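Local coordinates for protein annexin (Schistosoma mansoni, PDB 4MDU) that binds acidic phospholipid membranes in a calcium-dependent manner, aggregates liposomes when calcium is present, and takes part in reproduction of the worm and in host-parasite interaction, at residues P28-T33 and R65-E70; A40-L45 and Q76-L81; I59-A64 and L355-G360; Y69-I74 and C103-D108; Y111-S116 and L312-I317. One frame throughout, in Å; residues are numbered along the deposited sequence.

Overall arrangement
The five contacts of this annexin fold differ in chemistry with their place in it. Contacts 1, 2 and 4 all use helix 68-82: contact 1 at its N-terminal cap, contact 4 on its next turn, and contact 2 near its C-terminal end and farthest out, its centre about 27 Å from the centre of the chain. Contacts 3 and 5 are buried and tie repeat 1 and repeat 2 respectively to repeat 4; contact 3 is mostly aliphatic, whereas contact 5 includes an arginine. Contacts 1 and 4, partly buried, rely on hydrogen bonds between side chains and backbone atoms. Contact 2 is mainly van der Waals packing at the surface.

Contact 1: residues P28-T33 and R65-E70; sequences PTIKPT and RRTNYE
E70 takes the backbone N-H of T33 on its OE2 and, through a capping box with T67, also closes the start of helix 68-82. E70 N donates to T67 OG1 at 3.2 Å, T67 N returns a bond to E70 OE1, and T33 N meets the syn lone pair of OE2 at 2.7 Å, so one carboxylate holds both the helix start and the loop segment 28-33. In the tight part I30 is buried, its CG2 3.5 Å from R66 C and touching T67 CG2. Apart from the T33 N bond, the side chains of P32 and T33 form the looser side: the proline is exposed, the threonine is poorly ordered, and its OG1 reaches E70 OE2 only weakly. At the other end R65 bends at chi2 and chi3 (both -52°), which turns its guanidinium back over I30 CG1. R65 NH1 bonds to V357 O and only weakly to T29 O, which the guanidinium edge meets through NH2 at 2.7 Å, nearly straight at 160°.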
# COMPACT_ATOMS: atom_id res chain seq x y z
N PRO B 28 -17.00 -23.98 4.54
CA PRO B 28 -16.03 -23.71 5.61
C PRO B 28 -15.20 -24.95 5.94
O PRO B 28 -15.59 -26.07 5.56
CB PRO B 28 -16.94 -23.37 6.80
CG PRO B 28 -18.16 -24.21 6.56
CD PRO B 28 -18.33 -24.34 5.06
N THR B 29 -14.09 -24.78 6.64
CA THR B 29 -13.36 -25.95 7.15
C THR B 29 -13.82 -26.32 8.56
O THR B 29 -13.52 -27.40 9.06
CB THR B 29 -11.85 -25.74 7.17
OG1 THR B 29 -11.56 -24.57 7.96
CG2 THR B 29 -11.32 -25.55 5.75
N ILE B 30 -14.54 -25.41 9.22
CA ILE B 30 -15.08 -25.71 10.54
C ILE B 30 -16.58 -25.44 10.63
O ILE B 30 -17.03 -24.31 10.42
CB ILE B 30 -14.34 -24.99 11.71
CG1 ILE B 30 -12.86 -25.40 11.75
CG2 ILE B 30 -15.03 -25.32 13.06
CD1 ILE B 30 -11.94 -24.44 12.64
N LYS B 31 -17.34 -26.48 10.94
CA LYS B 31 -18.79 -26.40 11.03
C LYS B 31 -19.18 -26.73 12.47
O LYS B 31 -18.49 -27.52 13.12
CB LYS B 31 -19.45 -27.44 10.11
CG LYS B 31 -19.38 -27.13 8.62
CD LYS B 31 -19.57 -28.40 7.78
CE LYS B 31 -20.95 -28.49 7.15
NZ LYS B 31 -21.11 -27.56 6.00
N PRO B 32 -20.28 -26.14 12.96
CA PRO B 32 -20.79 -26.52 14.28
C PRO B 32 -20.91 -28.03 14.39
O PRO B 32 -21.42 -28.69 13.49
CB PRO B 32 -22.18 -25.86 14.33
CG PRO B 32 -22.50 -25.50 12.90
CD PRO B 32 -21.17 -25.20 12.28
N THR B 33 -20.41 -28.56 15.50
CA THR B 33 -20.40 -29.99 15.77
C THR B 33 -21.73 -30.40 16.38
O THR B 33 -22.08 -29.98 17.48
CB THR B 33 -19.25 -30.34 16.75
OG1 THR B 33 -18.09 -29.55 16.45
CG2 THR B 33 -18.90 -31.83 16.67
N ARG B 65 -10.60 -27.07 16.08
CA ARG B 65 -11.68 -27.78 15.38
C ARG B 65 -13.09 -27.38 15.86
O ARG B 65 -14.05 -28.12 15.65
CB ARG B 65 -11.50 -29.29 15.49
CG ARG B 65 -10.24 -29.84 14.79
CD ARG B 65 -10.14 -29.37 13.33
NE ARG B 65 -11.36 -29.63 12.58
CZ ARG B 65 -11.74 -28.95 11.51
NH1 ARG B 65 -10.99 -27.96 11.03
NH2 ARG B 65 -12.89 -29.25 10.91
N ARG B 66 -13.22 -26.22 16.49
CA ARG B 66 -14.53 -25.72 16.94
C ARG B 66 -14.77 -24.30 16.42
O ARG B 66 -13.83 -23.55 16.20
CB ARG B 66 -14.60 -25.70 18.48
CG ARG B 66 -14.29 -27.05 19.16
CD ARG B 66 -15.47 -28.04 19.09
NE ARG B 66 -15.18 -29.24 19.89
CZ ARG B 66 -14.56 -30.32 19.41
NH1 ARG B 66 -14.21 -30.36 18.13
NH2 ARG B 66 -14.30 -31.36 20.21
N THR B 67 -16.04 -23.92 16.24
CA THR B 67 -16.33 -22.55 15.83
C THR B 67 -16.11 -21.64 17.02
O THR B 67 -15.98 -22.10 18.16
CB THR B 67 -17.79 -22.39 15.43
OG1 THR B 67 -18.59 -22.52 16.61
CG2 THR B 67 -18.20 -23.45 14.43
N ASN B 68 -16.05 -20.34 16.75
CA ASN B 68 -15.94 -19.34 17.80
C ASN B 68 -17.02 -19.51 18.88
O ASN B 68 -16.72 -19.52 20.07
CB ASN B 68 -16.01 -17.93 17.19
CG ASN B 68 -16.03 -16.85 18.26
OD1 ASN B 68 -15.01 -16.55 18.86
ND2 ASN B 68 -17.20 -16.24 18.47
N TYR B 69 -18.27 -19.66 18.46
CA TYR B 69 -19.34 -19.93 19.42
C TYR B 69 -19.04 -21.13 20.33
O TYR B 69 -19.14 -21.04 21.56
CB TYR B 69 -20.70 -20.09 18.73
CG TYR B 69 -21.82 -20.27 19.74
CD1 TYR B 69 -22.46 -19.17 20.29
CD2 TYR B 69 -22.19 -21.53 20.17
CE1 TYR B 69 -23.46 -19.32 21.23
CE2 TYR B 69 -23.18 -21.70 21.12
CZ TYR B 69 -23.82 -20.59 21.64
OH TYR B 69 -24.81 -20.77 22.57
N GLU B 70 -18.64 -22.25 19.75
CA GLU B 70 -18.30 -23.40 20.58
C GLU B 70 -17.10 -23.12 21.51
O GLU B 70 -17.11 -23.51 22.68
CB GLU B 70 -18.07 -24.63 19.72
CG GLU B 70 -19.31 -25.06 18.95
CD GLU B 70 -19.00 -26.02 17.82
OE1 GLU B 70 -17.84 -26.06 17.35
OE2 GLU B 70 -19.92 -26.74 17.40

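Contact 2: residues A40-L45 and Q76-L81; sequences ADAERL and QSYKSL
Y78 and A42 meet in the first annexin repeat, where segments 40-45 and 76-81, on helices 38-48 and 68-82, cross at -68° with axes 8.6 Å apart. The tyrosine CB starts the contact, 3.9 Å from A42 CB. With CG anti to the backbone N (chi1 -177°), the ring then runs past the alanine instead of over it, and presents its edge to the backbone of helix 38-48: CD2 lies 3.7 Å from A42 O, near the ring plane, and CE2 follows at 4.1 Å. Beyond CE2 the ring leaves segment 40-45, and the hydroxyl at the tip bonds to D89 OD2. The side chain also touches M49, which belongs to the first calcium site, empty in this calcium-free structure. A small residue at the crossing lets the backbones come close, the CA atoms of A42 and Y78 being 5.0 Å apart. Toward solvent L81 CD2 reaches A42 CB, while on the preceding turn S77 OG rests 3.7 Å from the same methyl carbon.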
# COMPACT_ATOMS: atom_id res chain seq x y z
N ALA B 40 -17.67 -31.61 28.00
CA ALA B 40 -16.77 -32.70 27.63
C ALA B 40 -15.46 -32.16 27.08
O ALA B 40 -14.38 -32.66 27.40
CB ALA B 40 -17.43 -33.64 26.64
N ASP B 41 -15.55 -31.13 26.24
CA ASP B 41 -14.35 -30.51 25.71
C ASP B 41 -13.55 -29.83 26.81
O ASP B 41 -12.32 -29.94 26.86
CB ASP B 41 -14.71 -29.51 24.61
CG ASP B 41 -14.99 -30.19 23.30
OD1 ASP B 41 -14.40 -31.27 23.06
OD2 ASP B 41 -15.80 -29.67 22.51
N ALA B 42 -14.26 -29.11 27.67
CA ALA B 42 -13.66 -28.50 28.85
C ALA B 42 -12.85 -29.53 29.64
O ALA B 42 -11.69 -29.29 29.97
CB ALA B 42 -14.74 -27.86 29.75
N GLU B 43 -13.48 -30.66 29.95
CA GLU B 43 -12.82 -31.73 30.70
C GLU B 43 -11.54 -32.13 29.99
O GLU B 43 -10.47 -32.18 30.60
CB GLU B 43 -13.71 -32.96 30.85
CG GLU B 43 -14.70 -32.89 32.00
CD GLU B 43 -15.33 -34.25 32.32
OE1 GLU B 43 -14.96 -35.25 31.66
OE2 GLU B 43 -16.18 -34.32 33.23
N ARG B 44 -11.66 -32.42 28.70
CA ARG B 44 -10.51 -32.87 27.91
C ARG B 44 -9.37 -31.85 27.90
O ARG B 44 -8.20 -32.21 28.05
CB ARG B 44 -10.93 -33.24 26.49
CG ARG B 44 -11.80 -34.48 26.42
CD ARG B 44 -11.99 -34.97 24.99
NE ARG B 44 -13.16 -35.83 24.86
CZ ARG B 44 -14.35 -35.43 24.42
NH1 ARG B 44 -14.52 -34.16 24.06
NH2 ARG B 44 -15.35 -36.29 24.33
N LEU B 45 -9.71 -30.58 27.72
CA LEU B 45 -8.70 -29.54 27.79
C LEU B 45 -8.05 -29.57 29.16
O LEU B 45 -6.83 -29.55 29.29
CB LEU B 45 -9.29 -28.16 27.50
CG LEU B 45 -9.72 -27.96 26.04
CD1 LEU B 45 -10.55 -26.69 25.85
CD2 LEU B 45 -8.49 -27.98 25.12
N GLN B 76 -16.73 -20.84 28.92
CA GLN B 76 -17.73 -20.72 29.97
C GLN B 76 -17.81 -22.01 30.79
O GLN B 76 -17.71 -21.98 32.02
CB GLN B 76 -19.10 -20.41 29.36
CG GLN B 76 -20.21 -20.31 30.39
CD GLN B 76 -21.60 -20.30 29.77
OE1 GLN B 76 -21.94 -21.19 28.98
NE2 GLN B 76 -22.39 -19.29 30.11
N SER B 77 -17.97 -23.13 30.10
CA SER B 77 -18.12 -24.40 30.77
C SER B 77 -16.92 -24.68 31.67
O SER B 77 -17.07 -25.07 32.82
CB SER B 77 -18.30 -25.52 29.75
OG SER B 77 -18.27 -26.79 30.39
N TYR B 78 -15.73 -24.45 31.13
CA TYR B 78 -14.50 -24.65 31.88
C TYR B 78 -14.43 -23.73 33.11
O TYR B 78 -13.85 -24.10 34.13
CB TYR B 78 -13.31 -24.41 30.96
CG TYR B 78 -11.92 -24.64 31.55
CD1 TYR B 78 -11.27 -23.63 32.25
CD2 TYR B 78 -11.24 -25.83 31.34
CE1 TYR B 78 -10.00 -23.81 32.76
CE2 TYR B 78 -9.96 -26.03 31.85
CZ TYR B 78 -9.35 -25.01 32.56
OH TYR B 78 -8.08 -25.17 33.08
N LYS B 79 -15.02 -22.55 33.00
CA LYS B 79 -14.98 -21.57 34.08
C LYS B 79 -15.83 -22.05 35.25
O LYS B 79 -15.35 -22.13 36.38
CB LYS B 79 -15.48 -20.21 33.58
CG LYS B 79 -15.22 -19.04 34.52
CD LYS B 79 -13.75 -18.62 34.50
CE LYS B 79 -13.52 -17.36 35.31
N SER B 80 -17.08 -22.38 34.97
CA SER B 80 -17.99 -22.89 35.99
C SER B 80 -17.47 -24.20 36.58
O SER B 80 -17.67 -24.48 37.76
CB SER B 80 -19.36 -23.13 35.38
OG SER B 80 -19.32 -24.25 34.52
N LEU B 81 -16.80 -24.98 35.74
CA LEU B 81 -16.36 -26.32 36.12
C LEU B 81 -15.10 -26.35 36.98
O LEU B 81 -14.95 -27.22 37.83
CB LEU B 81 -16.11 -27.16 34.86
CG LEU B 81 -16.97 -28.41 34.69
CD1 LEU B 81 -18.45 -28.06 34.78
CD2 LEU B 81 -16.63 -29.11 33.37

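Contact 3: residues I59-A64 and L355-G360; sequences IINILA and LCVLMG
In the annexin fold the first and last repeats lie side by side, and here the C-terminal end of helix 56-63 in repeat 1 packs on that of helix 349-358 in repeat 4. V357 is the wedge. Its CG1 is anti to the backbone N (chi1 167°), and its two methyls part to meet different residues: CG1 rests 3.6 Å from A64 CB, while CG2 sits 3.6 Å from I60 CG2 and also approaches N61 OD1 at 3.7 Å. L358 adds a second point of contact: its CD2 lies 3.6 Å from A64 O and 3.8 Å from A64 CB. The alanine methyl is thus held between valine and leucine. N61 turns its amide nitrogen to Y363 O, beyond the two segments. G360, with positive phi, ends the second helix in a Schellman motif, its N bonded to V357 O at 2.9 Å. Helix 96-106 covers I60 through F98 and L355 through V101, helix 38-48 packs on I62, and helix 339-346 backs C356 and M359.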
# COMPACT_ATOMS: atom_id res chain seq x y z
N ILE B 59 -4.91 -30.20 22.85
CA ILE B 59 -5.45 -28.86 22.91
C ILE B 59 -5.82 -28.39 21.51
O ILE B 59 -6.93 -27.89 21.29
CB ILE B 59 -4.43 -27.88 23.54
CG1 ILE B 59 -4.09 -28.31 24.97
CG2 ILE B 59 -4.96 -26.45 23.52
CD1 ILE B 59 -3.35 -27.24 25.77
N ILE B 60 -4.90 -28.54 20.56
CA ILE B 60 -5.10 -28.02 19.22
C ILE B 60 -6.26 -28.72 18.53
O ILE B 60 -7.07 -28.09 17.86
CB ILE B 60 -3.84 -28.19 18.34
CG1 ILE B 60 -2.79 -27.14 18.70
CG2 ILE B 60 -4.20 -28.04 16.87
CD1 ILE B 60 -1.37 -27.60 18.50
N ASN B 61 -6.34 -30.04 18.72
CA ASN B 61 -7.34 -30.84 18.02
C ASN B 61 -8.76 -30.60 18.52
O ASN B 61 -9.72 -31.12 17.96
CB ASN B 61 -6.99 -32.34 18.07
CG ASN B 61 -5.81 -32.68 17.18
OD1 ASN B 61 -5.47 -31.93 16.26
ND2 ASN B 61 -5.18 -33.82 17.45
N ILE B 62 -8.88 -29.81 19.59
CA ILE B 62 -10.19 -29.39 20.06
C ILE B 62 -10.45 -27.96 19.58
O ILE B 62 -11.29 -27.72 18.71
CB ILE B 62 -10.27 -29.45 21.60
CG1 ILE B 62 -10.21 -30.89 22.10
CG2 ILE B 62 -11.55 -28.80 22.11
CD1 ILE B 62 -10.32 -30.98 23.61
N LEU B 63 -9.69 -27.02 20.14
CA LEU B 63 -9.89 -25.59 19.94
C LEU B 63 -9.83 -25.17 18.48
O LEU B 63 -10.63 -24.35 18.04
CB LEU B 63 -8.89 -24.79 20.78
CG LEU B 63 -9.07 -24.93 22.29
CD1 LEU B 63 -7.92 -24.26 23.04
CD2 LEU B 63 -10.42 -24.36 22.73
N ALA B 64 -8.89 -25.74 17.72
CA ALA B 64 -8.78 -25.45 16.29
C ALA B 64 -9.75 -26.29 15.43
O ALA B 64 -9.70 -26.24 14.19
CB ALA B 64 -7.34 -25.64 15.81
N LEU B 355 -2.46 -23.91 12.80
CA LEU B 355 -2.99 -23.39 11.54
C LEU B 355 -3.44 -24.52 10.62
O LEU B 355 -4.48 -24.41 9.95
CB LEU B 355 -1.94 -22.53 10.83
CG LEU B 355 -1.39 -21.32 11.59
CD1 LEU B 355 -0.50 -20.51 10.68
CD2 LEU B 355 -2.53 -20.44 12.15
N CYS B 356 -2.66 -25.60 10.56
CA CYS B 356 -2.99 -26.73 9.69
C CYS B 356 -4.31 -27.38 10.11
O CYS B 356 -5.10 -27.80 9.27
CB CYS B 356 -1.85 -27.77 9.69
SG CYS B 356 -0.38 -27.12 8.85
N VAL B 357 -4.55 -27.44 11.41
CA VAL B 357 -5.75 -28.08 11.92
C VAL B 357 -6.98 -27.23 11.61
O VAL B 357 -8.03 -27.75 11.26
CB VAL B 357 -5.63 -28.36 13.41
CG1 VAL B 357 -6.98 -28.74 14.03
CG2 VAL B 357 -4.61 -29.45 13.63
N LEU B 358 -6.83 -25.91 11.70
CA LEU B 358 -7.90 -25.01 11.30
C LEU B 358 -8.37 -25.33 9.87
O LEU B 358 -9.56 -25.30 9.60
CB LEU B 358 -7.46 -23.55 11.41
CG LEU B 358 -7.29 -22.95 12.80
CD1 LEU B 358 -6.65 -21.57 12.69
CD2 LEU B 358 -8.62 -22.86 13.54
N MET B 359 -7.44 -25.64 8.97
CA MET B 359 -7.81 -25.91 7.58
C MET B 359 -8.34 -27.33 7.39
O MET B 359 -8.82 -27.69 6.31
CB MET B 359 -6.61 -25.70 6.66
CG MET B 359 -6.21 -24.24 6.45
SD MET B 359 -4.65 -24.10 5.52
CE MET B 359 -3.45 -24.56 6.77
N GLY B 360 -8.24 -28.14 8.44
CA GLY B 360 -8.75 -29.50 8.38
C GLY B 360 -7.73 -30.62 8.48
O GLY B 360 -8.09 -31.80 8.62

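Contact 4: residues Y69-I74 and C103-D108; sequences YERQEI and CQLIVD
L105 O, near the end of helix 96-106, is gripped by R71 NE at 2.8 Å and by a water at 2.8 Å. The arginine approaches off the carbonyl plane, tilted by 32°, and its bond is bent at 138°. The arginine chain turns at chi3 (-65°), which lays the guanidinium across L105 so that CD1 of the leucine stands over the centre of one face, 3.5 Å from R71 CZ. Methyl and carbonyl of one residue therefore hold the group from two directions. One residue on, Q72 folds at chi2 and sends NE2 to I106 O at 2.7 Å; the oxygen lies in the amide plane, though the donor sits well above the carbonyl plane. NE2 also donates to the same water, which thus bridges Q72 NE2 and L105 O. Side-chain donors of helix 68-82 take up last-turn carbonyls of helix 96-106, as a side-chain cap of a helix C-terminus does, here inside the first helical annexin repeat.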
# COMPACT_ATOMS: atom_id res chain seq x y z
N TYR B 69 -18.27 -19.66 18.46
CA TYR B 69 -19.34 -19.93 19.42
C TYR B 69 -19.04 -21.13 20.33
O TYR B 69 -19.14 -21.04 21.56
CB TYR B 69 -20.70 -20.09 18.73
CG TYR B 69 -21.82 -20.27 19.74
CD1 TYR B 69 -22.46 -19.17 20.29
CD2 TYR B 69 -22.19 -21.53 20.17
CE1 TYR B 69 -23.46 -19.32 21.23
CE2 TYR B 69 -23.18 -21.70 21.12
CZ TYR B 69 -23.82 -20.59 21.64
OH TYR B 69 -24.81 -20.77 22.57
N GLU B 70 -18.64 -22.25 19.75
CA GLU B 70 -18.30 -23.40 20.58
C GLU B 70 -17.10 -23.12 21.51
O GLU B 70 -17.11 -23.51 22.68
CB GLU B 70 -18.07 -24.63 19.72
CG GLU B 70 -19.31 -25.06 18.95
CD GLU B 70 -19.00 -26.02 17.82
OE1 GLU B 70 -17.84 -26.06 17.35
OE2 GLU B 70 -19.92 -26.74 17.40
N ARG B 71 -16.09 -22.43 20.99
CA ARG B 71 -14.90 -22.17 21.81
C ARG B 71 -15.33 -21.38 23.05
O ARG B 71 -14.99 -21.74 24.17
CB ARG B 71 -13.80 -21.45 21.01
CG ARG B 71 -13.24 -22.29 19.84
CD ARG B 71 -11.94 -21.73 19.26
NE ARG B 71 -12.13 -20.42 18.64
CZ ARG B 71 -12.44 -20.23 17.36
NH1 ARG B 71 -12.62 -21.27 16.55
NH2 ARG B 71 -12.58 -19.01 16.88
N GLN B 72 -16.08 -20.32 22.82
CA GLN B 72 -16.61 -19.51 23.92
C GLN B 72 -17.51 -20.34 24.83
O GLN B 72 -17.43 -20.22 26.06
CB GLN B 72 -17.35 -18.30 23.36
CG GLN B 72 -16.42 -17.38 22.57
CD GLN B 72 -15.23 -16.93 23.40
OE1 GLN B 72 -15.39 -16.22 24.38
NE2 GLN B 72 -14.04 -17.37 23.02
N GLU B 73 -18.33 -21.21 24.25
CA GLU B 73 -19.09 -22.15 25.07
C GLU B 73 -18.14 -22.95 25.93
O GLU B 73 -18.46 -23.28 27.07
CB GLU B 73 -19.90 -23.10 24.20
CG GLU B 73 -21.14 -22.49 23.62
CD GLU B 73 -22.38 -23.08 24.25
OE1 GLU B 73 -22.92 -24.05 23.69
OE2 GLU B 73 -22.79 -22.57 25.31
N ILE B 74 -16.97 -23.28 25.39
CA ILE B 74 -16.02 -24.08 26.14
C ILE B 74 -15.39 -23.28 27.28
O ILE B 74 -15.28 -23.76 28.40
CB ILE B 74 -14.92 -24.69 25.25
CG1 ILE B 74 -15.54 -25.66 24.24
CG2 ILE B 74 -13.88 -25.42 26.10
CD1 ILE B 74 -14.55 -26.23 23.26
N CYS B 103 -4.15 -17.57 21.92
CA CYS B 103 -4.84 -16.44 22.49
C CYS B 103 -5.78 -15.83 21.46
O CYS B 103 -6.88 -15.45 21.80
CB CYS B 103 -3.87 -15.40 23.05
SG CYS B 103 -3.20 -15.84 24.69
N GLN B 104 -5.37 -15.78 20.20
CA GLN B 104 -6.26 -15.28 19.16
C GLN B 104 -7.50 -16.16 19.12
O GLN B 104 -8.62 -15.67 19.01
CB GLN B 104 -5.56 -15.25 17.80
CG GLN B 104 -4.34 -14.35 17.80
CD GLN B 104 -4.67 -12.96 18.29
OE1 GLN B 104 -5.47 -12.25 17.67
NE2 GLN B 104 -4.08 -12.57 19.42
N LEU B 105 -7.28 -17.46 19.27
CA LEU B 105 -8.33 -18.46 19.19
C LEU B 105 -9.36 -18.50 20.35
O LEU B 105 -10.55 -18.66 20.09
CB LEU B 105 -7.66 -19.83 19.00
CG LEU B 105 -8.28 -21.01 18.25
CD1 LEU B 105 -8.99 -20.64 16.94
CD2 LEU B 105 -7.17 -22.03 17.99
N ILE B 106 -8.94 -18.40 21.62
CA ILE B 106 -9.95 -18.54 22.69
C ILE B 106 -10.67 -17.25 23.03
O ILE B 106 -11.53 -17.24 23.90
CB ILE B 106 -9.43 -19.09 24.06
CG1 ILE B 106 -8.00 -18.69 24.28
CG2 ILE B 106 -9.77 -20.59 24.25
CD1 ILE B 106 -7.85 -17.23 24.37
N VAL B 107 -10.29 -16.17 22.37
CA VAL B 107 -10.95 -14.90 22.56
C VAL B 107 -12.11 -14.76 21.58
O VAL B 107 -12.00 -15.18 20.43
CB VAL B 107 -9.94 -13.75 22.41
CG1 VAL B 107 -10.63 -12.48 21.99
CG2 VAL B 107 -9.18 -13.57 23.72
N ASP B 108 -13.23 -14.21 22.05
CA ASP B 108 -14.41 -14.01 21.21
C ASP B 108 -13.99 -13.27 19.95
O ASP B 108 -13.23 -12.29 20.01
CB ASP B 108 -15.48 -13.21 21.99
CG ASP B 108 -16.84 -13.22 21.30
OD1 ASP B 108 -17.10 -14.15 20.50
OD2 ASP B 108 -17.65 -12.30 21.59
O HOH W 1 -11.28 -16.23 18.10
O HOH W 2 -13.27 -18.15 20.34

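Contact 5: residues Y111-S116 and L312-I317; sequences YMLAKS and LMRLLI
R314 leaves its helix with CG anti to the backbone N (chi1 176°), runs on extended through chi2, and turns at chi3 (56°), a bend that carries the guanidinium along segment 111-116 toward S116. M112 also starts anti to its nitrogen but bends at chi2 and chi3, which directs its methyl at I317 instead. The two side chains divide the interface. The aliphatic part of the arginine passes L113, whose CD2 sits 3.5 Å from R314 CD and 3.9 Å from CG, the pair crossing at a slant. Farther out, NH1 comes within 3.1 Å of S116 OG, near the guanidinium plane, and within 3.4 Å of S116 CB. This belongs to the helical annexin fold: helix 109-122 of repeat 2 faces helix 311-320 of repeat 4, segments 111-116 and 312-317 crossing nearly antiparallel at -155°. The axes of these segments are 11.8 Å apart, and long side chains span the gap. The charge of R314 is met beyond them by a salt bridge from NE to E133 OE2 on helix 128-136, which would help hold the rotation of the guanidinium. On the apolar side, M112 CE touches I317 CG2 at 3.8 Å, and Q104 of helix 96-106 packs against both residues.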
# COMPACT_ATOMS: atom_id res chain seq x y z
N TYR B 111 -13.69 -9.42 19.95
CA TYR B 111 -12.60 -8.85 20.75
C TYR B 111 -11.27 -9.04 20.01
O TYR B 111 -10.40 -8.15 19.93
CB TYR B 111 -12.53 -9.54 22.11
CG TYR B 111 -11.59 -8.86 23.08
CD1 TYR B 111 -10.27 -9.27 23.21
CD2 TYR B 111 -12.02 -7.81 23.87
CE1 TYR B 111 -9.41 -8.65 24.10
CE2 TYR B 111 -11.17 -7.18 24.76
CZ TYR B 111 -9.86 -7.60 24.87
OH TYR B 111 -9.03 -6.97 25.76
N MET B 112 -11.11 -10.23 19.46
CA MET B 112 -9.90 -10.51 18.69
C MET B 112 -9.73 -9.49 17.56
O MET B 112 -8.65 -8.94 17.37
CB MET B 112 -9.92 -11.94 18.16
CG MET B 112 -8.60 -12.36 17.53
SD MET B 112 -8.78 -12.22 15.77
CE MET B 112 -9.43 -13.84 15.51
N LEU B 113 -10.80 -9.21 16.84
CA LEU B 113 -10.68 -8.25 15.75
C LEU B 113 -10.40 -6.86 16.31
O LEU B 113 -9.59 -6.11 15.76
CB LEU B 113 -11.91 -8.28 14.84
CG LEU B 113 -12.07 -9.60 14.09
CD1 LEU B 113 -13.36 -9.57 13.27
CD2 LEU B 113 -10.85 -9.88 13.21
N ALA B 114 -11.05 -6.52 17.42
CA ALA B 114 -10.86 -5.18 17.97
C ALA B 114 -9.41 -4.97 18.43
O ALA B 114 -8.82 -3.92 18.20
CB ALA B 114 -11.87 -4.88 19.11
N LYS B 115 -8.82 -5.97 19.06
CA LYS B 115 -7.42 -5.85 19.46
C LYS B 115 -6.50 -5.58 18.26
O LYS B 115 -5.65 -4.69 18.30
CB LYS B 115 -6.97 -7.08 20.24
CG LYS B 115 -6.51 -6.77 21.67
CD LYS B 115 -5.96 -8.02 22.35
CE LYS B 115 -5.48 -7.74 23.77
NZ LYS B 115 -4.90 -8.95 24.42
N SER B 116 -6.66 -6.34 17.18
CA SER B 116 -5.89 -6.07 15.97
C SER B 116 -6.15 -4.67 15.41
O SER B 116 -5.23 -4.04 14.88
CB SER B 116 -6.16 -7.11 14.88
OG SER B 116 -5.73 -8.40 15.28
N LEU B 312 -2.08 -13.79 8.84
CA LEU B 312 -2.24 -15.18 8.43
C LEU B 312 -3.16 -15.93 9.36
O LEU B 312 -4.10 -16.60 8.91
CB LEU B 312 -0.88 -15.89 8.36
CG LEU B 312 -0.98 -17.39 8.05
CD1 LEU B 312 -1.67 -17.65 6.71
CD2 LEU B 312 0.43 -18.02 8.04
N MET B 313 -2.87 -15.85 10.66
CA MET B 313 -3.70 -16.56 11.63
C MET B 313 -5.10 -15.90 11.77
O MET B 313 -6.09 -16.61 11.94
CB MET B 313 -2.97 -16.74 12.99
CG MET B 313 -2.81 -15.49 13.85
SD MET B 313 -2.04 -15.80 15.47
CE MET B 313 -0.36 -15.32 15.10
N ARG B 314 -5.19 -14.57 11.67
CA ARG B 314 -6.50 -13.91 11.73
C ARG B 314 -7.40 -14.42 10.60
O ARG B 314 -8.53 -14.85 10.83
CB ARG B 314 -6.38 -12.40 11.66
CG ARG B 314 -7.76 -11.68 11.61
CD ARG B 314 -7.64 -10.16 11.79
NE ARG B 314 -6.74 -9.56 10.80
CZ ARG B 314 -5.53 -9.08 11.08
NH1 ARG B 314 -5.07 -9.08 12.32
NH2 ARG B 314 -4.79 -8.58 10.10
N LEU B 315 -6.86 -14.42 9.39
CA LEU B 315 -7.62 -14.86 8.23
C LEU B 315 -8.07 -16.31 8.34
O LEU B 315 -9.25 -16.62 8.12
CB LEU B 315 -6.84 -14.62 6.94
CG LEU B 315 -6.76 -13.13 6.62
CD1 LEU B 315 -5.77 -12.88 5.52
CD2 LEU B 315 -8.17 -12.52 6.27
N LEU B 316 -7.14 -17.19 8.69
CA LEU B 316 -7.44 -18.61 8.87
C LEU B 316 -8.52 -18.85 9.94
O LEU B 316 -9.50 -19.57 9.71
CB LEU B 316 -6.16 -19.36 9.24
CG LEU B 316 -5.46 -20.09 8.08
CD1 LEU B 316 -5.91 -19.54 6.72
CD2 LEU B 316 -3.95 -20.06 8.24
N ILE B 317 -8.32 -18.27 11.12
CA ILE B 317 -9.28 -18.39 12.21
C ILE B 317 -10.68 -17.95 11.75
O ILE B 317 -11.66 -18.69 11.91
CB ILE B 317 -8.83 -17.54 13.42
CG1 ILE B 317 -7.52 -18.14 13.99
CG2 ILE B 317 -9.93 -17.44 14.49
CD1 ILE B 317 -6.84 -17.26 15.00